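PDB 2C9E: peridinin-chlorophyll A protein from Amphidinium carterae, which probably serves as a water-soluble light-harvesting antenna that captures blue-green sunlight with the peridinin and chlorophyll a it binds. Local coordinates for residues K61-A66 against A98-S103; E68-A73 against A91-A96; A4-R9 against K143-A148. All coordinates share one frame; numbering follows the deposited sequence.

In the fold
Contacts 1 and 2 join the same two antiparallel helices, 60-77 and 87-102, and their centres lie about 10 Å apart. They meet where A66 CA of contact 1 lies 3.9 Å from A96 CB of contact 2. Contact 3 pairs helix 2-18 with helix 132-152. Its centre is about 15 Å from that of contact 1 and about 16 Å from that of contact 2. A98 CB of contact 1 lies 3.8 Å from L145 CD2 of contact 3. Contacts 1 and 3 touch one peridinin, through I101 in contact 1 and L145 and T146 in contact 3. Contact 2 holds H70, beside the chlorophyll, and S71, which binds a separate magnesium ion.

Contact 1 of 3, residues K61-A66 against A98-S103; sequences KLVRAA and ARMIAS. With PID (peridinin), chain F.
M100 packs its side chain against L62, V63 and A66 where two antiparallel helices cross, their axes 8.6 Å apart and at 157°. This is the tight side. M100 CG stands anti to the backbone N (chi1 178°), which sends the sulfur across the face of helix 60-77, to A66 and V63. M100 SD ends 3.5 Å from A66 CB and 3.8 Å from V63 CA. M100 CB lies 3.7 Å from L62 O. V63 CG2 is a looser neighbour of the sulfur. Were M100 an alanine, A66 and V63 would probably lose their sulfur partner, and a gap would be likely to open beside the chlorophyll and the peridinin that M100 also touches.

Toward solvent lie L62 and R99, both partly exposed. There L62 CD1 meets R99 O at 3.6 Å, and CB of the buried S103 at 4.0 Å. The R99 chain leads away to salt bridges with E95 and D1. S103 OG gives a hydrogen bond of 2.8 Å to M100 O, and D59 N is a further partner of this hydroxyl. Behind helix 87-102, A98, I101 and A102 touch helix 132-152, while A98 and R99 touch helix 2-18.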
loop_
_atom_site.group_PDB
_atom_site.type_symbol
_atom_site.label_atom_id
_atom_site.label_comp_id
_atom_site.label_asym_id
_atom_site.label_seq_id
_atom_site.Cartn_x
_atom_site.Cartn_y
_atom_site.Cartn_z
ATOM N N LYS A 61 -11.701 11.930 4.565
ATOM C CA LYS A 61 -11.855 11.921 6.029
ATOM C C LYS A 61 -11.940 10.491 6.555
ATOM O O LYS A 61 -11.366 10.156 7.599
ATOM C CB LYS A 61 -13.108 12.712 6.470
ATOM C CG LYS A 61 -12.981 14.268 6.359
ATOM C CD LYS A 61 -13.942 14.891 5.280
ATOM C CE LYS A 61 -13.307 14.906 3.855
ATOM N NZ LYS A 61 -14.279 15.121 2.739
ATOM N N LEU A 62 -12.666 9.647 5.834
ATOM C CA LEU A 62 -12.827 8.247 6.218
ATOM C C LEU A 62 -11.568 7.399 5.922
ATOM O O LEU A 62 -11.323 6.388 6.601
ATOM C CB LEU A 62 -14.061 7.669 5.524
ATOM C CG LEU A 62 -15.300 8.499 5.882
ATOM C CD1 LEU A 62 -16.518 7.975 5.186
ATOM C CD2 LEU A 62 -15.503 8.465 7.419
ATOM N N VAL A 63 -10.785 7.802 4.917
ATOM C CA VAL A 63 -9.531 7.106 4.561
ATOM C C VAL A 63 -8.590 7.346 5.732
ATOM O O VAL A 63 -7.895 6.456 6.234
ATOM C CB VAL A 63 -8.864 7.711 3.260
ATOM C CG1 VAL A 63 -7.392 7.296 3.161
ATOM C CG2 VAL A 63 -9.594 7.224 2.014
ATOM N N ARG A 64 -8.587 8.582 6.178
ATOM C CA ARG A 64 -7.728 8.972 7.266
ATOM C C ARG A 64 -8.099 8.238 8.543
ATOM O O ARG A 64 -7.225 7.699 9.247
ATOM C CB ARG A 64 -7.818 10.489 7.442
ATOM C CG ARG A 64 -7.014 10.987 8.595
ATOM C CD ARG A 64 -7.153 12.494 8.849
ATOM N NE ARG A 64 -6.040 12.829 9.722
ATOM C CZ ARG A 64 -4.808 13.079 9.291
ATOM N NH1 ARG A 64 -4.527 13.075 7.992
ATOM N NH2 ARG A 64 -3.837 13.235 10.176
ATOM N N ALA A 65 -9.380 8.199 8.860
ATOM C CA ALA A 65 -9.804 7.486 10.069
ATOM C C ALA A 65 -9.418 5.981 9.981
ATOM O O ALA A 65 -8.923 5.398 10.962
ATOM C CB ALA A 65 -11.341 7.631 10.259
ATOM N N ALA A 66 -9.650 5.365 8.819
ATOM C CA ALA A 66 -9.320 3.945 8.581
ATOM C C ALA A 66 -7.830 3.647 8.816
ATOM O O ALA A 66 -7.480 2.624 9.409
ATOM C CB ALA A 66 -9.722 3.563 7.154
ATOM N N ALA A 98 -15.410 -0.325 7.152
ATOM C CA ALA A 98 -16.733 -0.468 6.597
ATOM C C ALA A 98 -17.240 0.888 6.181
ATOM O O ALA A 98 -17.843 1.035 5.132
ATOM C CB ALA A 98 -17.706 -1.161 7.644
ATOM N N ARG A 99 -16.976 1.889 7.011
ATOM C CA ARG A 99 -17.415 3.241 6.713
ATOM C C ARG A 99 -16.622 3.817 5.540
ATOM O O ARG A 99 -17.184 4.484 4.665
ATOM C CB ARG A 99 -17.328 4.115 7.992
ATOM C CG ARG A 99 -18.402 3.664 9.020
ATOM C CD ARG A 99 -18.546 4.533 10.267
ATOM N NE ARG A 99 -19.453 3.908 11.266
ATOM C CZ ARG A 99 -20.760 3.663 11.102
ATOM N NH1 ARG A 99 -21.413 3.972 9.988
ATOM N NH2 ARG A 99 -21.423 3.078 12.071
ATOM N N MET A 100 -15.322 3.521 5.479
ATOM C CA MET A 100 -14.572 4.045 4.374
ATOM C C MET A 100 -15.052 3.386 3.078
ATOM O O MET A 100 -15.100 4.043 2.022
ATOM C CB MET A 100 -13.081 3.812 4.588
ATOM C CG MET A 100 -12.187 4.290 3.438
ATOM S SD MET A 100 -10.488 3.573 3.735
ATOM C CE MET A 100 -10.644 1.897 2.903
ATOM N N ILE A 101 -15.399 2.101 3.122
ATOM C CA ILE A 101 -15.851 1.453 1.886
ATOM C C ILE A 101 -17.238 1.964 1.453
ATOM O O ILE A 101 -17.589 1.956 0.252
ATOM C CB ILE A 101 -15.860 -0.104 2.022
ATOM C CG1 ILE A 101 -14.424 -0.568 2.242
ATOM C CG2 ILE A 101 -16.481 -0.766 0.775
ATOM C CD1 ILE A 101 -14.304 -1.965 2.586
ATOM N N ALA A 102 -18.016 2.418 2.429
ATOM C CA ALA A 102 -19.339 2.951 2.120
ATOM C C ALA A 102 -19.200 4.237 1.274
ATOM O O ALA A 102 -20.094 4.613 0.540
ATOM C CB ALA A 102 -20.115 3.231 3.426
ATOM N N SER A 103 -18.066 4.914 1.371
ATOM C CA SER A 103 -17.898 6.124 0.576
ATOM C C SER A 103 -17.297 5.852 -0.807
ATOM O O SER A 103 -17.160 6.758 -1.606
ATOM C CB SER A 103 -16.989 7.120 1.305
ATOM O OG SER A 103 -15.638 6.661 1.301
HETATM C C1 PID F . -19.747 -5.273 -2.411
HETATM C C2 PID F . -20.881 -5.056 -3.419
HETATM C C3 PID F . -20.818 -3.632 -3.980
HETATM C C4 PID F . -20.997 -2.655 -2.815
HETATM C C5 PID F . -19.833 -2.685 -1.817
HETATM C C6 PID F . -19.267 -4.096 -1.557
HETATM C C7 PID F . -18.646 -4.261 -0.314
HETATM C C8 PID F . -17.368 -4.776 -0.086
HETATM C C9 PID F . -16.763 -4.901 1.169
HETATM C C10 PID F . -17.286 -4.544 2.408
HETATM C C11 PID F . -15.514 -5.307 1.404
HETATM C C12 PID F . -15.241 -5.210 2.709
HETATM C C13 PID F . -14.021 -5.537 3.304
HETATM C C14 PID F . -13.688 -5.444 4.658
HETATM C C15 PID F . -12.405 -5.812 5.072
HETATM C C16 PID F . -11.917 -5.756 6.378
HETATM C C17 PID F . -10.609 -6.131 6.690
HETATM C C18 PID F . -10.104 -6.042 7.987
HETATM C C19 PID F . -8.801 -6.382 8.345
HETATM C C20 PID F . -8.385 -6.208 9.667
HETATM C C21 PID F . -7.104 -6.462 10.162
HETATM C C22 PID F . -6.822 -6.207 11.504
HETATM C C23 PID F . -5.633 -6.397 12.012
HETATM C C24 PID F . -4.416 -6.522 12.477
HETATM C C25 PID F . -3.385 -5.385 12.404
HETATM C C26 PID F . -2.161 -5.897 11.636
HETATM C C27 PID F . -1.620 -7.221 12.189
HETATM C C28 PID F . -2.704 -8.304 12.277
HETATM C C29 PID F . -3.924 -7.838 13.083
HETATM C C30 PID F . 0.613 -7.203 11.367
HETATM C C31 PID F . 1.722 -7.763 10.474
HETATM C CM1 PID F . -19.674 -6.699 -1.862
HETATM C CM2 PID F . -20.357 -2.049 -0.525
HETATM C CM3 PID F . -18.743 -1.774 -2.385
HETATM C CM4 PID F . -14.705 -4.929 5.681
HETATM C CM5 PID F . -5.990 -6.980 9.245
HETATM C CM6 PID F . -3.935 -4.185 11.628
HETATM C CM7 PID F . -3.004 -4.915 13.810
HETATM C CM8 PID F . -5.022 -8.905 13.029
HETATM O O1 PID F . -18.502 -4.613 -2.662
HETATM O O2 PID F . -21.871 -3.417 -4.926
HETATM O O3 PID F . -18.410 -4.095 2.616
HETATM O O4 PID F . -16.337 -4.737 3.374
HETATM O O5 PID F . -3.536 -7.565 14.436
HETATM O O6 PID F . -0.646 -7.708 11.251
HETATM O O7 PID F . 0.880 -6.360 12.220
#

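Contact 2 of 3, residues E68-A73 against A91-A96; sequences EAHSKA and AAVNEA. With MG (magnesium ion), chain L; CLA (chlorophyll a), chain B.
The chlorophyll site of this light-harvesting protein includes a histidine that reaches the pigment magnesium through water, and this contact holds that histidine. H70 NE2 is 2.6 Å from the water oxygen, which lies at the ring edge, in plane. The central magnesium of the chlorophyll (CLA MG) binds the same water oxygen at 2.2 Å. The imidazole is packed on both faces. V93 CG1 covers one face, 3.7 Å from the ring centroid and 27° off the ring normal, a CH-pi contact. Chlorophyll C1C lies over the opposite face, offset toward the rim. H70 ND1 is hydrogen-bonded to A66 O, one turn earlier in the same helix. The ring is thus held at both nitrogens, which probably fixes its rotation.

V93 CG1 is anti to the backbone N (chi1 163°) and takes the histidine. The other branch, V93 CG2, turns to the facing helix, 3.4 Å from A69 O and 3.7 Å from A73 CB. A69 CB meets A96 CB at 4.0 Å. These small residues are consistent with the close approach of the axes, which pass 8.7 Å apart, nearly antiparallel at 170°.

S71 points away from this interface. Its O and OG both bind a separate magnesium ion, whose site D75 and D223 complete. H70 also touches L226 of helix 215-231, while A91, N94 and E95 pack on helix 2-18 behind helix 87-102.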
loop_
_atom_site.group_PDB
_atom_site.type_symbol
_atom_site.label_atom_id
_atom_site.label_comp_id
_atom_site.label_asym_id
_atom_site.label_seq_id
_atom_site.Cartn_x
_atom_site.Cartn_y
_atom_site.Cartn_z
ATOM N N GLU A 68 -5.837 5.644 10.626
ATOM C CA GLU A 68 -5.616 5.920 12.061
ATOM C C GLU A 68 -5.942 4.650 12.854
ATOM O O GLU A 68 -5.164 4.250 13.737
ATOM C CB GLU A 68 -6.514 7.073 12.570
ATOM C CG GLU A 68 -6.228 8.438 11.903
ATOM C CD GLU A 68 -7.140 9.630 12.379
ATOM O OE1 GLU A 68 -8.324 9.751 11.933
ATOM O OE2 GLU A 68 -6.645 10.465 13.193
ATOM N N ALA A 69 -7.072 4.015 12.523
ATOM C CA ALA A 69 -7.505 2.791 13.205
ATOM C C ALA A 69 -6.474 1.654 13.105
ATOM O O ALA A 69 -6.255 0.910 14.078
ATOM C CB ALA A 69 -8.820 2.313 12.646
ATOM N N HIS A 70 -5.818 1.532 11.941
ATOM C CA HIS A 70 -4.819 0.485 11.784
ATOM C C HIS A 70 -3.641 0.855 12.626
ATOM O O HIS A 70 -3.056 0.001 13.263
ATOM C CB HIS A 70 -4.373 0.318 10.313
ATOM C CG HIS A 70 -5.332 -0.476 9.487
ATOM N ND1 HIS A 70 -6.477 0.072 8.949
ATOM C CD2 HIS A 70 -5.337 -1.790 9.135
ATOM C CE1 HIS A 70 -7.145 -0.870 8.288
ATOM N NE2 HIS A 70 -6.476 -2.007 8.387
ATOM N N SER A 71 -3.276 2.136 12.630
ATOM C CA SER A 71 -2.129 2.543 13.422
ATOM C C SER A 71 -2.414 2.302 14.906
ATOM O O SER A 71 -1.547 1.856 15.670
ATOM C CB SER A 71 -1.812 4.011 13.228
ATOM O OG SER A 71 -0.813 4.362 14.188
ATOM N N LYS A 72 -3.629 2.587 15.326
ATOM C CA LYS A 72 -3.909 2.355 16.713
ATOM C C LYS A 72 -3.898 0.859 17.010
ATOM O O LYS A 72 -3.476 0.432 18.098
ATOM C CB LYS A 72 -5.252 2.956 17.109
ATOM C CG LYS A 72 -5.621 2.692 18.569
ATOM C CD LYS A 72 -6.988 3.296 18.885
ATOM C CE LYS A 72 -7.340 3.154 20.378
ATOM N NZ LYS A 72 -6.151 3.571 21.179
ATOM N N ALA A 73 -4.328 0.046 16.050
ATOM C CA ALA A 73 -4.367 -1.372 16.344
ATOM C C ALA A 73 -2.965 -1.940 16.385
ATOM O O ALA A 73 -2.691 -2.876 17.155
ATOM C CB ALA A 73 -5.237 -2.104 15.331
ATOM N N ALA A 91 -12.031 -4.765 16.268
ATOM C CA ALA A 91 -13.392 -4.379 15.906
ATOM C C ALA A 91 -13.431 -2.951 15.372
ATOM O O ALA A 91 -14.193 -2.676 14.441
ATOM C CB ALA A 91 -14.349 -4.529 17.112
ATOM N N ALA A 92 -12.595 -2.054 15.913
ATOM C CA ALA A 92 -12.569 -0.653 15.430
ATOM C C ALA A 92 -11.946 -0.553 14.018
ATOM O O ALA A 92 -12.297 0.342 13.231
ATOM C CB ALA A 92 -11.786 0.243 16.385
ATOM N N VAL A 93 -11.016 -1.448 13.691
ATOM C CA VAL A 93 -10.434 -1.390 12.347
ATOM C C VAL A 93 -11.527 -1.751 11.328
ATOM O O VAL A 93 -11.657 -1.105 10.294
ATOM C CB VAL A 93 -9.238 -2.364 12.199
ATOM C CG1 VAL A 93 -8.894 -2.607 10.688
ATOM C CG2 VAL A 93 -8.031 -1.751 12.901
ATOM N N ASN A 94 -12.333 -2.760 11.649
ATOM C CA ASN A 94 -13.370 -3.169 10.738
ATOM C C ASN A 94 -14.472 -2.184 10.553
ATOM O O ASN A 94 -15.036 -2.084 9.459
ATOM C CB ASN A 94 -13.980 -4.497 11.169
ATOM C CG ASN A 94 -13.007 -5.639 11.005
ATOM O OD1 ASN A 94 -12.180 -5.614 10.081
ATOM N ND2 ASN A 94 -13.079 -6.638 11.899
ATOM N N GLU A 95 -14.824 -1.472 11.616
ATOM C CA GLU A 95 -15.911 -0.513 11.477
ATOM C C GLU A 95 -15.439 0.688 10.697
ATOM O O GLU A 95 -16.188 1.216 9.868
ATOM C CB GLU A 95 -16.461 -0.095 12.838
ATOM C CG GLU A 95 -17.438 1.095 12.740
ATOM C CD GLU A 95 -18.548 1.050 13.775
ATOM O OE1 GLU A 95 -18.312 0.638 14.944
ATOM O OE2 GLU A 95 -19.680 1.442 13.411
ATOM N N ALA A 96 -14.207 1.130 10.949
ATOM C CA ALA A 96 -13.662 2.245 10.182
ATOM C C ALA A 96 -13.602 1.845 8.671
ATOM O O ALA A 96 -14.038 2.593 7.803
ATOM C CB ALA A 96 -12.271 2.605 10.690
HETATM MG MG MG L . 0.475 3.369 15.906
HETATM MG MG CLA B . -6.201 -4.390 5.213
HETATM C CHA CLA B . -8.421 -6.247 3.144
HETATM C CHB CLA B . -4.531 -7.401 5.978
HETATM C CHC CLA B . -3.418 -2.667 6.348
HETATM C CHD CLA B . -7.488 -1.474 3.807
HETATM N NA CLA B . -6.435 -6.522 4.555
HETATM C C1A CLA B . -7.489 -7.047 3.793
HETATM C C2A CLA B . -7.450 -8.576 3.833
HETATM C C3A CLA B . -6.326 -8.907 4.831
HETATM C C4A CLA B . -5.683 -7.564 5.156
HETATM C CMA CLA B . -6.939 -9.595 6.115
HETATM C CAA CLA B . -7.127 -9.252 2.503
HETATM C CBA CLA B . -5.863 -8.686 1.893
HETATM C CGA CLA B . -5.433 -9.438 0.657
HETATM O O1A CLA B . -6.221 -9.550 -0.288
HETATM O O2A CLA B . -4.215 -9.999 0.560
HETATM N NB CLA B . -4.382 -4.931 6.140
HETATM C C1B CLA B . -3.945 -6.213 6.413
HETATM C C2B CLA B . -2.769 -6.114 7.258
HETATM C C3B CLA B . -2.459 -4.788 7.387
HETATM C C4B CLA B . -3.413 -4.048 6.581
HETATM C CMB CLA B . -1.970 -7.246 7.952
HETATM C CAB CLA B . -1.351 -4.440 8.293
HETATM C CBB CLA B . -1.035 -3.107 8.588
HETATM N NC CLA B . -5.573 -2.435 5.099
HETATM C C1C CLA B . -4.410 -1.925 5.667
HETATM C C2C CLA B . -4.396 -0.479 5.492
HETATM C C3C CLA B . -5.528 -0.143 4.795
HETATM C C4C CLA B . -6.292 -1.369 4.560
HETATM C CMC CLA B . -3.329 0.507 6.097
HETATM C CAC CLA B . -5.894 1.276 4.397
HETATM C CBC CLA B . -7.088 1.780 5.218
HETATM N ND CLA B . -7.566 -3.901 3.755
HETATM C C1D CLA B . -8.102 -2.685 3.418
HETATM C C2D CLA B . -9.293 -2.863 2.600
HETATM C C3D CLA B . -9.450 -4.199 2.465
HETATM C C4D CLA B . -8.405 -4.839 3.205
HETATM C CMD CLA B . -10.224 -1.817 1.977
HETATM C CAD CLA B . -10.244 -5.249 1.873
HETATM O OBD CLA B . -11.371 -5.217 1.365
HETATM C CBD CLA B . -9.442 -6.565 2.031
HETATM C CGD CLA B . -10.355 -7.693 2.437
HETATM O O1D CLA B . -10.554 -7.934 3.648
HETATM O O2D CLA B . -10.946 -8.435 1.458
HETATM C CED CLA B . -11.871 -9.437 1.720
HETATM C C1 CLA B . -3.750 -10.389 -0.766
HETATM C C2 CLA B . -3.377 -9.199 -1.500
HETATM C C3 CLA B . -3.894 -8.774 -2.697
HETATM C C4 CLA B . -4.956 -9.559 -3.442
HETATM C C5 CLA B . -3.442 -7.525 -3.416
HETATM C C6 CLA B . -2.357 -6.712 -2.662
HETATM C C7 CLA B . -1.872 -5.540 -3.519
HETATM C C8 CLA B . -0.785 -4.711 -2.850
HETATM C C9 CLA B . -1.340 -3.932 -1.642
HETATM C C10 CLA B . -0.115 -3.819 -3.895
HETATM C C11 CLA B . 1.122 -3.086 -3.378
HETATM C C12 CLA B . 1.831 -2.155 -4.411
HETATM C C13 CLA B . 3.055 -1.418 -3.804
HETATM C C14 CLA B . 3.582 -0.338 -4.726
HETATM C C15 CLA B . 4.174 -2.424 -3.479
HETATM C C16 CLA B . 5.347 -1.813 -2.741
HETATM C C17 CLA B . 6.313 -2.884 -2.363
HETATM C C18 CLA B . 7.569 -2.399 -1.623
HETATM C C19 CLA B . 8.500 -1.568 -2.474
HETATM C C20 CLA B . 8.315 -3.577 -1.060
HETATM O O HOH W 1 -7.236 -4.145 7.141
#

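Contact 3 of 3, residues A4-R9 against K143-A148; sequences ADASKR and KALTSA. With PID (peridinin), chain F.
L145 has its side chain anti to the backbone N (chi1 -151°), and this sets its branch point, CG, beside S7 of the facing helix. L145 CG lies 4.1 Å from S7 CA. The motif is an antiparallel helix pair. Helix 2-18 packs on helix 132-152 with the axes 8.6 Å apart and at 161°.

A6 needs no torsion to reach across. Its CB points at helix 132-152 and lies 3.9 Å from L145 CA and 4.0 Å from A148 CB. The interface is small and apolar, with 151 Å² buried in all. S7 turns to a third helix and touches N94 and E95 of helix 87-102.

Helix 132-152 also meets pigment. L145 CD1 is 3.9 Å from the peridinin methyl CM4, so this leucine touches both the facing helix and the carotenoid. T146, on the side turned away from helix 2-18, touches this peridinin and a second one. Its CG2 packs at C10 and O3 of the first pigment. K143 touches the galactolipid. T146 OG1 lies between its own backbone N and carbonyl carbon, which turns it back to its own helix. K143 O accepts two hydrogen bonds, from S147 N and from T146 OG1, the latter 2.7 Å long with a C=O...donor angle of 122°.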
loop_
_atom_site.group_PDB
_atom_site.type_symbol
_atom_site.label_atom_id
_atom_site.label_comp_id
_atom_site.label_asym_id
_atom_site.label_seq_id
_atom_site.Cartn_x
_atom_site.Cartn_y
_atom_site.Cartn_z
ATOM N N ALA A 4 -22.606 -0.483 12.013
ATOM C CA ALA A 4 -22.039 -0.728 13.326
ATOM C C ALA A 4 -22.416 -2.129 13.825
ATOM O O ALA A 4 -21.554 -2.874 14.274
ATOM C CB ALA A 4 -22.527 0.349 14.327
ATOM N N ASP A 5 -23.690 -2.499 13.715
ATOM C CA ASP A 5 -24.062 -3.812 14.214
ATOM C C ASP A 5 -23.500 -4.936 13.336
ATOM O O ASP A 5 -23.042 -5.958 13.840
ATOM C CB ASP A 5 -25.604 -3.975 14.316
ATOM C CG ASP A 5 -26.287 -2.860 15.143
ATOM O OD1 ASP A 5 -25.649 -2.229 16.033
ATOM O OD2 ASP A 5 -27.484 -2.622 14.885
ATOM N N ALA A 6 -23.542 -4.769 12.023
ATOM C CA ALA A 6 -23.037 -5.844 11.167
ATOM C C ALA A 6 -21.510 -5.997 11.356
ATOM O O ALA A 6 -20.980 -7.107 11.423
ATOM C CB ALA A 6 -23.386 -5.554 9.743
ATOM N N SER A 7 -20.820 -4.869 11.448
ATOM C CA SER A 7 -19.403 -4.873 11.648
ATOM C C SER A 7 -19.094 -5.590 12.971
ATOM O O SER A 7 -18.090 -6.341 13.100
ATOM C CB SER A 7 -18.903 -3.442 11.708
ATOM O OG SER A 7 -17.490 -3.415 11.759
ATOM N N LYS A 8 -19.945 -5.346 13.959
ATOM C CA LYS A 8 -19.737 -5.963 15.251
ATOM C C LYS A 8 -19.830 -7.460 15.064
ATOM O O LYS A 8 -18.973 -8.218 15.563
ATOM C CB LYS A 8 -20.780 -5.504 16.293
ATOM C CG LYS A 8 -20.551 -6.135 17.669
ATOM C CD LYS A 8 -21.000 -5.213 18.783
ATOM C CE LYS A 8 -20.656 -5.808 20.156
ATOM N NZ LYS A 8 -21.122 -4.908 21.269
ATOM N N ARG A 9 -20.858 -7.886 14.337
ATOM C CA ARG A 9 -21.030 -9.308 14.132
ATOM C C ARG A 9 -19.840 -9.860 13.328
ATOM O O ARG A 9 -19.309 -10.922 13.644
ATOM C CB ARG A 9 -22.382 -9.574 13.431
ATOM C CG ARG A 9 -23.473 -10.094 14.367
ATOM C CD ARG A 9 -24.864 -9.667 13.962
ATOM N NE ARG A 9 -25.309 -8.498 14.735
ATOM C CZ ARG A 9 -26.459 -7.833 14.566
ATOM N NH1 ARG A 9 -27.341 -8.195 13.632
ATOM N NH2 ARG A 9 -26.738 -6.794 15.353
ATOM N N LYS A 143 -20.843 -11.296 4.296
ATOM C CA LYS A 143 -21.879 -10.926 3.365
ATOM C C LYS A 143 -22.862 -9.950 3.994
ATOM O O LYS A 143 -23.228 -8.941 3.381
ATOM C CB LYS A 143 -22.618 -12.162 2.890
ATOM C CG LYS A 143 -21.736 -13.124 2.078
ATOM C CD LYS A 143 -22.586 -14.012 1.217
ATOM C CE LYS A 143 -23.211 -15.143 1.987
ATOM N NZ LYS A 143 -23.740 -16.193 1.051
ATOM N N ALA A 144 -23.284 -10.224 5.228
ATOM C CA ALA A 144 -24.252 -9.320 5.869
ATOM C C ALA A 144 -23.640 -7.932 6.038
ATOM O O ALA A 144 -24.313 -6.917 5.908
ATOM C CB ALA A 144 -24.724 -9.902 7.215
ATOM N N LEU A 145 -22.354 -7.867 6.321
ATOM C CA LEU A 145 -21.685 -6.558 6.431
ATOM C C LEU A 145 -21.658 -5.845 5.042
ATOM O O LEU A 145 -21.886 -4.636 4.937
ATOM C CB LEU A 145 -20.227 -6.754 6.876
ATOM C CG LEU A 145 -19.474 -5.719 7.682
ATOM C CD1 LEU A 145 -18.035 -5.962 7.463
ATOM C CD2 LEU A 145 -19.837 -4.323 7.329
ATOM N N THR A 146 -21.382 -6.590 3.979
ATOM C CA THR A 146 -21.309 -5.928 2.687
ATOM C C THR A 146 -22.659 -5.308 2.348
ATOM O O THR A 146 -22.713 -4.235 1.728
ATOM C CB THR A 146 -20.831 -6.879 1.530
ATOM O OG1 THR A 146 -21.789 -7.910 1.287
ATOM C CG2 THR A 146 -19.471 -7.512 1.863
ATOM N N SER A 147 -23.753 -5.960 2.758
ATOM C CA SER A 147 -25.083 -5.411 2.470
ATOM C C SER A 147 -25.378 -4.165 3.276
ATOM O O SER A 147 -26.047 -3.255 2.776
ATOM C CB SER A 147 -26.181 -6.416 2.791
ATOM O OG SER A 147 -25.995 -7.610 2.068
ATOM N N ALA A 148 -24.912 -4.134 4.532
ATOM C CA ALA A 148 -25.146 -2.972 5.377
ATOM C C ALA A 148 -24.406 -1.833 4.740
ATOM O O ALA A 148 -24.954 -0.755 4.597
ATOM C CB ALA A 148 -24.635 -3.204 6.823
HETATM C C1 PID F . -19.747 -5.273 -2.411
HETATM C C2 PID F . -20.881 -5.056 -3.419
HETATM C C3 PID F . -20.818 -3.632 -3.980
HETATM C C4 PID F . -20.997 -2.655 -2.815
HETATM C C5 PID F . -19.833 -2.685 -1.817
HETATM C C6 PID F . -19.267 -4.096 -1.557
HETATM C C7 PID F . -18.646 -4.261 -0.314
HETATM C C8 PID F . -17.368 -4.776 -0.086
HETATM C C9 PID F . -16.763 -4.901 1.169
HETATM C C10 PID F . -17.286 -4.544 2.408
HETATM C C11 PID F . -15.514 -5.307 1.404
HETATM C C12 PID F . -15.241 -5.210 2.709
HETATM C C13 PID F . -14.021 -5.537 3.304
HETATM C C14 PID F . -13.688 -5.444 4.658
HETATM C C15 PID F . -12.405 -5.812 5.072
HETATM C C16 PID F . -11.917 -5.756 6.378
HETATM C C17 PID F . -10.609 -6.131 6.690
HETATM C C18 PID F . -10.104 -6.042 7.987
HETATM C C19 PID F . -8.801 -6.382 8.345
HETATM C C20 PID F . -8.385 -6.208 9.667
HETATM C C21 PID F . -7.104 -6.462 10.162
HETATM C C22 PID F . -6.822 -6.207 11.504
HETATM C C23 PID F . -5.633 -6.397 12.012
HETATM C C24 PID F . -4.416 -6.522 12.477
HETATM C C25 PID F . -3.385 -5.385 12.404
HETATM C C26 PID F . -2.161 -5.897 11.636
HETATM C C27 PID F . -1.620 -7.221 12.189
HETATM C C28 PID F . -2.704 -8.304 12.277
HETATM C C29 PID F . -3.924 -7.838 13.083
HETATM C C30 PID F . 0.613 -7.203 11.367
HETATM C C31 PID F . 1.722 -7.763 10.474
HETATM C CM1 PID F . -19.674 -6.699 -1.862
HETATM C CM2 PID F . -20.357 -2.049 -0.525
HETATM C CM3 PID F . -18.743 -1.774 -2.385
HETATM C CM4 PID F . -14.705 -4.929 5.681
HETATM C CM5 PID F . -5.990 -6.980 9.245
HETATM C CM6 PID F . -3.935 -4.185 11.628
HETATM C CM7 PID F . -3.004 -4.915 13.810
HETATM C CM8 PID F . -5.022 -8.905 13.029
HETATM O O1 PID F . -18.502 -4.613 -2.662
HETATM O O2 PID F . -21.871 -3.417 -4.926
HETATM O O3 PID F . -18.410 -4.095 2.616
HETATM O O4 PID F . -16.337 -4.737 3.374
HETATM O O5 PID F . -3.536 -7.565 14.436
HETATM O O6 PID F . -0.646 -7.708 11.251
HETATM O O7 PID F . 0.880 -6.360 12.220
#